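Long-range contacts in solute binding protein MsmE (Bacillus subtilis subsp. subtilis str. 168, PDB 4R6H), which binds melibiose, raffinose and stachyose as the solute-binding component of the MelEDC-MsmX ABC transporter that imports these sugars: residues L35-T40 with V66-P71; N86-L91 with A312-S317; A202-I207 with P293-G298. All blocks are in the same frame, centred on the assembly; numbering follows the deposited sequence.

Contact 1: residues L35-T40 with V66-P71; sequences LTIYST and VSLHFP
Strands 33-38 and 64-69, with helix 44-60 between them, form a beta-alpha-beta unit, and I37 and Y38 of the first strand lie in parallel register beside L68 and H69 of the second. I37 is gripped by both its N and its O, each turned to strand 64-69: N donates to S67 O at 2.9 Å and O accepts from H69 N at 2.8 Å. One residue past the end of strand 33-38, S39 N still donates to H69 O, on a more bent path (138° at the hydrogen). On the face carrying I37, CD1 meets V66 CG1 at 3.7 Å, while CG2, anti to the backbone N, meets L68 CD2 at 3.8 Å. On the other face, the Y38 ring lies obliquely to the H69 imidazole, planes at 33°, with Y38 CE1 over one face of the imidazole. P71 CG sits 4.0 Å above the Y38 ring plane, near the rim, and the Y38 hydroxyl bonds to R82 NE. S39 OG, hydrogen-bonded to M41 N, merely packs at the F70 ring edge, 3.5 Å from F70 CE1. Helix 44-60 covers V66 and F70, F326 of helix 320-331 packs on L35 and I37, and M79 of helix 75-84 touches Y38.

Contact 2: residues N86-L91 with A312-S317; sequences NDLPDL and AAWKDS
W314 and L88 meet where the loop after helix 75-84 runs into strand 91-92, which pairs antiparallel with strand 310-313. L91 and A313 form a non-hydrogen-bonded antiparallel pair in that sheet. The apolar part of the contact centres on the indole. L88 CB makes a CH-pi contact over the five-membered ring, 3.8 Å from its centroid and 19° off the normal, and L88 CD1 reaches toward NE1 of W314. The opposite face of the indole is covered by its own chain, since the type I turn from W314 to S317 folds back and sets the D316 carbonyl carbon over the ring centre. With CG anti to the backbone N (chi1 -180°), the W314 ring extends along the loop, and its CH2 comes within 3.3 Å of N86 O, at the Schellman motif that ends the helix. L91 CD2 adds a looser apolar touch on A313 CB at 4.1 Å.

Backbone polar contacts gather at D90 O, which accepts W314 N at 3.0 Å and also receives a CA-H...O contact from A313. The D90 carboxylate ties its loop to strand 33-38 and to the S317-Q319 region: OD2 takes T36 N and a weak bond from Q319 NE2, while S317 OG donates to OD1 at 2.7 Å, approaching from 38° out of the carboxylate plane.

Contact 3: residues A202-I207 with P293-G298; sequences ATPLLI and PAIHPG
A helix end packed against a loop makes this contact: P204 and L205, in the last turn of helix 192-206, meet I295 and H296 of the connection between strands 287-291 and 303-306. The apolar half is small. I295 CD1 lies 3.9 Å from L205 CB and 4.0 Å from P204 CG, while its other branch, CG2, meets L205 CD1. P204 CG also comes within 3.5 Å of P293 O, a buried carbonyl oxygen that has no polar partner in the model. The proline kinks the helix, because its N has no hydrogen to give to the preceding turn.

Both connected strands belong to the mixed sheet of the lobe opposite contacts 1 and 2, in the two-lobed fold of periplasmic-type solute-binding proteins. CG of H296 stands anti to its carbonyl carbon (chi1 -61°), which carries the imidazole to the helix end. There NE2 donates to L205 O at 2.7 Å, with the acceptor only 3° out of the imidazole plane and an angle of 163° at the hydrogen. P204 O also lies at the ring edge, 3.2 Å from H296 CD2, and the ring stacks with H212. A leucine in place of H296 has no N-H to offer, and L205 O would probably be left without its donor and H212 without its stacking partner. Beside this bond, a water donates to P204 O at 2.8 Å and accepts from H296 N, while Y230 of helix 229-240 touches both L205 and I295.

How the contacts relate
Contacts 1 and 2 lie on one side of the chain's centre, their centres about 12 Å apart, and share the neighbourhood of strand 33-38: Y38 N is probably bonded to L91 O, so L91 of contact 2 lies beside strand 33-38 of contact 1. Contact 3 lies on the opposite side, its centre about 38 Å from each of theirs, yet its segments fall within the chain loop closed by contact 2. Contacts 2 and 3 are buried, contact 1 partly so. Regular main-chain bonding dominates contact 1; an indole and a carboxylate carry contact 2; contact 3 relies on one histidine bond, a water and a few aliphatic touches.

Contact 1: residues L35-T40 with V66-P71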
loop_
_atom_site.group_PDB
_atom_site.type_symbol
_atom_site.label_atom_id
_atom_site.label_comp_id
_atom_site.label_asym_id
_atom_site.label_seq_id
_atom_site.Cartn_x
_atom_site.Cartn_y
_atom_site.Cartn_z
ATOM N N LEU A 35 24.622 -14.860 2.145
ATOM C CA LEU A 35 23.149 -15.037 2.110
ATOM C C LEU A 35 22.635 -13.751 1.463
ATOM O O LEU A 35 22.841 -12.655 1.997
ATOM C CB LEU A 35 22.618 -15.182 3.531
ATOM C CG LEU A 35 21.068 -15.258 3.637
ATOM C CD1 LEU A 35 20.558 -16.568 3.099
ATOM C CD2 LEU A 35 20.626 -15.089 5.076
ATOM N N THR A 36 22.057 -13.880 0.261
ATOM C CA THR A 36 21.656 -12.715 -0.493
ATOM C C THR A 36 20.185 -12.408 -0.260
ATOM O O THR A 36 19.332 -13.299 -0.341
ATOM C CB THR A 36 21.901 -12.890 -1.993
ATOM O OG1 THR A 36 21.275 -14.094 -2.445
ATOM C CG2 THR A 36 23.413 -12.958 -2.295
ATOM N N ILE A 37 19.927 -11.144 0.048
ATOM C CA ILE A 37 18.564 -10.687 0.378
ATOM C C ILE A 37 18.240 -9.447 -0.452
ATOM O O ILE A 37 19.019 -8.469 -0.470
ATOM C CB ILE A 37 18.449 -10.282 1.849
ATOM C CG1 ILE A 37 18.972 -11.394 2.744
ATOM C CG2 ILE A 37 16.998 -9.874 2.198
ATOM C CD1 ILE A 37 18.758 -11.189 4.227
ATOM N N TYR A 38 17.114 -9.485 -1.170
ATOM C CA TYR A 38 16.628 -8.320 -1.918
ATOM C C TYR A 38 15.426 -7.722 -1.179
ATOM O O TYR A 38 14.563 -8.475 -0.688
ATOM C CB TYR A 38 16.146 -8.716 -3.319
ATOM C CG TYR A 38 17.139 -8.663 -4.464
ATOM C CD1 TYR A 38 18.476 -8.961 -4.286
ATOM C CD2 TYR A 38 16.674 -8.353 -5.748
ATOM C CE1 TYR A 38 19.368 -8.911 -5.371
ATOM C CE2 TYR A 38 17.537 -8.287 -6.829
ATOM C CZ TYR A 38 18.871 -8.575 -6.642
ATOM O OH TYR A 38 19.698 -8.513 -7.747
ATOM N N SER A 39 15.347 -6.389 -1.183
ATOM C CA SER A 39 14.338 -5.633 -0.476
ATOM C C SER A 39 13.867 -4.427 -1.286
ATOM O O SER A 39 14.726 -3.742 -1.885
ATOM C CB SER A 39 14.872 -5.180 0.890
ATOM O OG SER A 39 13.930 -4.315 1.552
ATOM N N THR A 40 12.559 -4.152 -1.234
ATOM C CA THR A 40 11.996 -2.893 -1.799
ATOM C C THR A 40 11.948 -1.715 -0.821
ATOM O O THR A 40 11.377 -0.683 -1.151
ATOM C CB THR A 40 10.590 -3.105 -2.380
ATOM O OG1 THR A 40 9.605 -3.336 -1.350
ATOM C CG2 THR A 40 10.585 -4.192 -3.434
ATOM N N VAL A 66 25.686 -11.536 5.334
ATOM C CA VAL A 66 24.422 -11.136 4.749
ATOM C C VAL A 66 24.688 -10.034 3.731
ATOM O O VAL A 66 25.251 -8.982 4.056
ATOM C CB VAL A 66 23.435 -10.681 5.812
ATOM C CG1 VAL A 66 22.168 -10.165 5.106
ATOM C CG2 VAL A 66 23.153 -11.782 6.823
ATOM N N SER A 67 24.277 -10.280 2.495
ATOM C CA SER A 67 24.413 -9.316 1.403
ATOM C C SER A 67 23.007 -8.783 1.110
ATOM O O SER A 67 22.216 -9.423 0.414
ATOM C CB SER A 67 25.015 -9.957 0.158
ATOM O OG SER A 67 25.148 -8.991 -0.892
ATOM N N LEU A 68 22.762 -7.593 1.648
ATOM C CA LEU A 68 21.473 -6.913 1.572
ATOM C C LEU A 68 21.499 -5.933 0.419
ATOM O O LEU A 68 22.384 -5.065 0.335
ATOM C CB LEU A 68 21.200 -6.140 2.868
ATOM C CG LEU A 68 20.123 -6.633 3.807
ATOM C CD1 LEU A 68 20.143 -5.741 5.050
ATOM C CD2 LEU A 68 18.763 -6.675 3.099
ATOM N N HIS A 69 20.522 -6.069 -0.473
ATOM C CA HIS A 69 20.380 -5.224 -1.647
ATOM C C HIS A 69 19.074 -4.474 -1.607
ATOM O O HIS A 69 18.008 -5.081 -1.401
ATOM C CB HIS A 69 20.344 -6.087 -2.896
ATOM C CG HIS A 69 21.609 -6.831 -3.156
ATOM N ND1 HIS A 69 22.407 -6.570 -4.250
ATOM C CD2 HIS A 69 22.217 -7.834 -2.475
ATOM C CE1 HIS A 69 23.453 -7.378 -4.230
ATOM N NE2 HIS A 69 23.365 -8.152 -3.164
ATOM N N PHE A 70 19.145 -3.177 -1.901
ATOM C CA PHE A 70 17.987 -2.302 -2.053
ATOM C C PHE A 70 18.018 -1.676 -3.454
ATOM O O PHE A 70 18.391 -0.517 -3.595
ATOM C CB PHE A 70 17.987 -1.220 -0.986
ATOM C CG PHE A 70 18.015 -1.753 0.427
ATOM C CD1 PHE A 70 16.866 -2.227 1.029
ATOM C CD2 PHE A 70 19.196 -1.760 1.169
ATOM C CE1 PHE A 70 16.883 -2.690 2.332
ATOM C CE2 PHE A 70 19.213 -2.255 2.478
ATOM C CZ PHE A 70 18.054 -2.738 3.047
ATOM N N PRO A 71 17.595 -2.432 -4.471
ATOM C CA PRO A 71 17.697 -1.989 -5.883
ATOM C C PRO A 71 16.842 -0.778 -6.259
ATOM O O PRO A 71 16.985 -0.265 -7.368
ATOM C CB PRO A 71 17.196 -3.204 -6.675
ATOM C CG PRO A 71 17.285 -4.351 -5.774
ATOM C CD PRO A 71 17.120 -3.827 -4.381
#

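Contact 2: residues N86-L91 with A312-S317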
loop_
_atom_site.group_PDB
_atom_site.type_symbol
_atom_site.label_atom_id
_atom_site.label_comp_id
_atom_site.label_asym_id
_atom_site.label_seq_id
_atom_site.Cartn_x
_atom_site.Cartn_y
_atom_site.Cartn_z
ATOM N N ASN A 86 16.449 -18.440 -13.557
ATOM C CA ASN A 86 16.342 -19.344 -12.407
ATOM C C ASN A 86 17.519 -19.144 -11.444
ATOM O O ASN A 86 18.210 -20.087 -11.064
ATOM C CB ASN A 86 16.182 -20.793 -12.890
ATOM C CG ASN A 86 14.770 -21.279 -12.711
ATOM O OD1 ASN A 86 14.045 -21.493 -13.682
ATOM N ND2 ASN A 86 14.346 -21.398 -11.449
ATOM N N ASP A 87 17.738 -17.881 -11.078
ATOM C CA ASP A 87 18.889 -17.424 -10.325
ATOM C C ASP A 87 18.449 -16.314 -9.377
ATOM O O ASP A 87 18.906 -15.168 -9.441
ATOM C CB ASP A 87 20.018 -16.921 -11.259
ATOM C CG ASP A 87 21.276 -16.538 -10.507
ATOM O OD1 ASP A 87 21.575 -17.209 -9.487
ATOM O OD2 ASP A 87 21.956 -15.565 -10.932
ATOM N N LEU A 88 17.592 -16.714 -8.449
ATOM C CA LEU A 88 17.003 -15.792 -7.514
ATOM C C LEU A 88 17.914 -15.528 -6.337
ATOM O O LEU A 88 18.751 -16.326 -6.004
ATOM C CB LEU A 88 15.651 -16.289 -7.027
ATOM C CG LEU A 88 14.478 -16.128 -8.005
ATOM C CD1 LEU A 88 14.550 -17.157 -9.141
ATOM C CD2 LEU A 88 13.161 -16.215 -7.276
ATOM N N PRO A 89 17.718 -14.380 -5.688
ATOM C CA PRO A 89 18.343 -14.220 -4.405
ATOM C C PRO A 89 17.813 -15.272 -3.445
ATOM O O PRO A 89 16.726 -15.823 -3.641
ATOM C CB PRO A 89 17.855 -12.830 -3.960
ATOM C CG PRO A 89 17.219 -12.210 -5.159
ATOM C CD PRO A 89 16.691 -13.352 -5.917
ATOM N N ASP A 90 18.550 -15.508 -2.367
ATOM C CA ASP A 90 18.106 -16.498 -1.366
ATOM C C ASP A 90 16.789 -16.061 -0.707
ATOM O O ASP A 90 15.890 -16.849 -0.490
ATOM C CB ASP A 90 19.176 -16.732 -0.317
ATOM C CG ASP A 90 20.513 -17.185 -0.932
ATOM O OD1 ASP A 90 20.485 -18.124 -1.767
ATOM O OD2 ASP A 90 21.542 -16.543 -0.614
ATOM N N LEU A 91 16.723 -14.772 -0.446
ATOM C CA LEU A 91 15.522 -14.157 0.134
ATOM C C LEU A 91 15.185 -12.926 -0.694
ATOM O O LEU A 91 16.087 -12.159 -1.072
ATOM C CB LEU A 91 15.789 -13.734 1.566
ATOM C CG LEU A 91 15.899 -14.842 2.610
ATOM C CD1 LEU A 91 16.618 -14.366 3.872
ATOM C CD2 LEU A 91 14.534 -15.402 2.954
ATOM N N ALA A 312 10.482 -13.711 1.296
ATOM C CA ALA A 312 10.182 -14.983 0.681
ATOM C C ALA A 312 11.508 -15.677 0.402
ATOM O O ALA A 312 12.502 -15.021 0.068
ATOM C CB ALA A 312 9.431 -14.772 -0.621
ATOM N N ALA A 313 11.556 -16.986 0.599
ATOM C CA ALA A 313 12.778 -17.766 0.338
ATOM C C ALA A 313 12.633 -18.409 -1.015
ATOM O O ALA A 313 11.573 -18.915 -1.398
ATOM C CB ALA A 313 12.992 -18.826 1.416
ATOM N N TRP A 314 13.723 -18.434 -1.755
ATOM C CA TRP A 314 13.708 -19.157 -3.023
ATOM C C TRP A 314 13.748 -20.668 -2.746
ATOM O O TRP A 314 14.661 -21.134 -2.075
ATOM C CB TRP A 314 14.922 -18.770 -3.823
ATOM C CG TRP A 314 15.022 -19.442 -5.166
ATOM C CD1 TRP A 314 14.002 -19.914 -5.938
ATOM C CD2 TRP A 314 16.231 -19.667 -5.894
ATOM N NE1 TRP A 314 14.510 -20.436 -7.125
ATOM C CE2 TRP A 314 15.867 -20.276 -7.123
ATOM C CE3 TRP A 314 17.563 -19.397 -5.642
ATOM C CZ2 TRP A 314 16.828 -20.665 -8.084
ATOM C CZ3 TRP A 314 18.543 -19.761 -6.637
ATOM C CH2 TRP A 314 18.144 -20.377 -7.816
ATOM N N LYS A 315 12.753 -21.377 -3.274
ATOM C CA LYS A 315 12.614 -22.815 -3.019
ATOM C C LYS A 315 13.840 -23.608 -3.454
ATOM O O LYS A 315 14.151 -24.638 -2.858
ATOM C CB LYS A 315 11.347 -23.370 -3.675
ATOM C CG LYS A 315 11.373 -23.446 -5.196
ATOM C CD LYS A 315 10.058 -23.997 -5.751
ATOM C CE LYS A 315 10.077 -24.074 -7.268
ATOM N NZ LYS A 315 10.875 -25.225 -7.773
ATOM N N ASP A 316 14.534 -23.126 -4.476
ATOM C CA ASP A 316 15.685 -23.827 -4.989
ATOM C C ASP A 316 17.006 -23.202 -4.547
ATOM O O ASP A 316 18.052 -23.550 -5.068
ATOM C CB ASP A 316 15.541 -23.995 -6.514
ATOM C CG ASP A 316 14.389 -24.919 -6.863
ATOM O OD1 ASP A 316 14.133 -25.890 -6.124
ATOM O OD2 ASP A 316 13.686 -24.631 -7.845
ATOM N N SER A 317 16.989 -22.329 -3.530
ATOM C CA SER A 317 18.228 -21.788 -3.006
ATOM C C SER A 317 19.095 -22.877 -2.404
ATOM O O SER A 317 18.610 -23.674 -1.619
ATOM C CB SER A 317 17.967 -20.772 -1.893
ATOM O OG SER A 317 19.172 -20.366 -1.232
#

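Contact 3: residues A202-I207 with P293-G298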
loop_
_atom_site.group_PDB
_atom_site.type_symbol
_atom_site.label_atom_id
_atom_site.label_comp_id
_atom_site.label_asym_id
_atom_site.label_seq_id
_atom_site.Cartn_x
_atom_site.Cartn_y
_atom_site.Cartn_z
ATOM N N ALA A 202 -11.226 1.802 -6.123
ATOM C CA ALA A 202 -11.658 0.687 -6.976
ATOM C C ALA A 202 -12.069 -0.532 -6.163
ATOM O O ALA A 202 -12.946 -1.291 -6.555
ATOM C CB ALA A 202 -10.536 0.283 -7.923
ATOM N N THR A 203 -11.459 -0.732 -4.991
ATOM C CA THR A 203 -11.821 -1.848 -4.110
ATOM C C THR A 203 -13.271 -1.793 -3.572
ATOM O O THR A 203 -14.040 -2.744 -3.848
ATOM C CB THR A 203 -10.735 -2.043 -3.017
ATOM O OG1 THR A 203 -9.523 -2.555 -3.625
ATOM C CG2 THR A 203 -11.148 -3.001 -1.931
ATOM N N PRO A 204 -13.682 -0.698 -2.902
ATOM C CA PRO A 204 -15.112 -0.654 -2.504
ATOM C C PRO A 204 -16.020 -0.622 -3.722
ATOM O O PRO A 204 -17.156 -1.136 -3.652
ATOM C CB PRO A 204 -15.220 0.640 -1.710
ATOM C CG PRO A 204 -13.979 1.433 -1.970
ATOM C CD PRO A 204 -12.915 0.416 -2.304
ATOM N N LEU A 205 -15.573 -0.083 -4.850
ATOM C CA LEU A 205 -16.475 -0.001 -6.018
ATOM C C LEU A 205 -16.717 -1.368 -6.622
ATOM O O LEU A 205 -17.868 -1.700 -6.927
ATOM C CB LEU A 205 -15.922 0.923 -7.075
ATOM C CG LEU A 205 -16.744 1.089 -8.374
ATOM C CD1 LEU A 205 -18.019 1.805 -8.063
ATOM C CD2 LEU A 205 -15.920 1.842 -9.375
ATOM N N LEU A 206 -15.672 -2.173 -6.745
ATOM C CA LEU A 206 -15.690 -3.331 -7.625
ATOM C C LEU A 206 -15.430 -4.680 -6.959
ATOM O O LEU A 206 -15.617 -5.701 -7.600
ATOM C CB LEU A 206 -14.697 -3.155 -8.802
ATOM C CG LEU A 206 -14.829 -1.899 -9.645
ATOM C CD1 LEU A 206 -13.662 -1.706 -10.579
ATOM C CD2 LEU A 206 -16.128 -1.957 -10.438
ATOM N N ILE A 207 -14.967 -4.666 -5.709
ATOM C CA ILE A 207 -14.476 -5.863 -5.047
ATOM C C ILE A 207 -15.210 -6.270 -3.787
ATOM O O ILE A 207 -15.617 -7.431 -3.677
ATOM C CB ILE A 207 -12.962 -5.731 -4.721
ATOM C CG1 ILE A 207 -12.146 -5.381 -5.974
ATOM C CG2 ILE A 207 -12.445 -6.997 -4.073
ATOM C CD1 ILE A 207 -12.285 -6.342 -7.147
ATOM N N PRO A 293 -13.565 4.793 2.724
ATOM C CA PRO A 293 -15.026 4.698 2.728
ATOM C C PRO A 293 -15.586 3.705 1.719
ATOM O O PRO A 293 -15.056 3.553 0.612
ATOM C CB PRO A 293 -15.450 6.112 2.374
ATOM C CG PRO A 293 -14.352 6.998 2.888
ATOM C CD PRO A 293 -13.096 6.175 2.608
ATOM N N ALA A 294 -16.700 3.094 2.108
ATOM C CA ALA A 294 -17.464 2.222 1.237
ATOM C C ALA A 294 -18.243 3.035 0.201
ATOM O O ALA A 294 -18.447 4.239 0.356
ATOM C CB ALA A 294 -18.440 1.409 2.077
ATOM N N ILE A 295 -18.655 2.327 -0.853
ATOM C CA ILE A 295 -19.389 2.941 -1.957
ATOM C C ILE A 295 -20.799 2.389 -2.099
ATOM O O ILE A 295 -21.723 3.166 -2.372
ATOM C CB ILE A 295 -18.565 2.807 -3.262
ATOM C CG1 ILE A 295 -17.408 3.812 -3.216
ATOM C CG2 ILE A 295 -19.405 3.107 -4.534
ATOM C CD1 ILE A 295 -16.337 3.605 -4.280
ATOM N N HIS A 296 -20.977 1.090 -1.968
ATOM C CA HIS A 296 -22.304 0.495 -2.115
ATOM C C HIS A 296 -23.059 0.448 -0.785
ATOM O O HIS A 296 -22.484 0.281 0.273
ATOM C CB HIS A 296 -22.179 -0.904 -2.678
ATOM C CG HIS A 296 -21.552 -0.941 -4.023
ATOM N ND1 HIS A 296 -22.221 -0.568 -5.167
ATOM C CD2 HIS A 296 -20.291 -1.249 -4.408
ATOM C CE1 HIS A 296 -21.405 -0.650 -6.196
ATOM N NE2 HIS A 296 -20.221 -1.044 -5.760
ATOM N N PRO A 297 -24.384 0.576 -0.845
ATOM C CA PRO A 297 -25.170 0.578 0.390
ATOM C C PRO A 297 -25.000 -0.691 1.185
ATOM O O PRO A 297 -24.988 -1.789 0.645
ATOM C CB PRO A 297 -26.634 0.712 -0.088
ATOM C CG PRO A 297 -26.611 0.762 -1.573
ATOM C CD PRO A 297 -25.201 0.736 -2.073
ATOM N N GLY A 298 -24.834 -0.502 2.489
ATOM C CA GLY A 298 -24.685 -1.618 3.401
ATOM C C GLY A 298 -23.272 -2.164 3.507
ATOM O O GLY A 298 -23.018 -2.965 4.392
HETATM O O HOH W 1 -18.658 -0.522 -1.405
#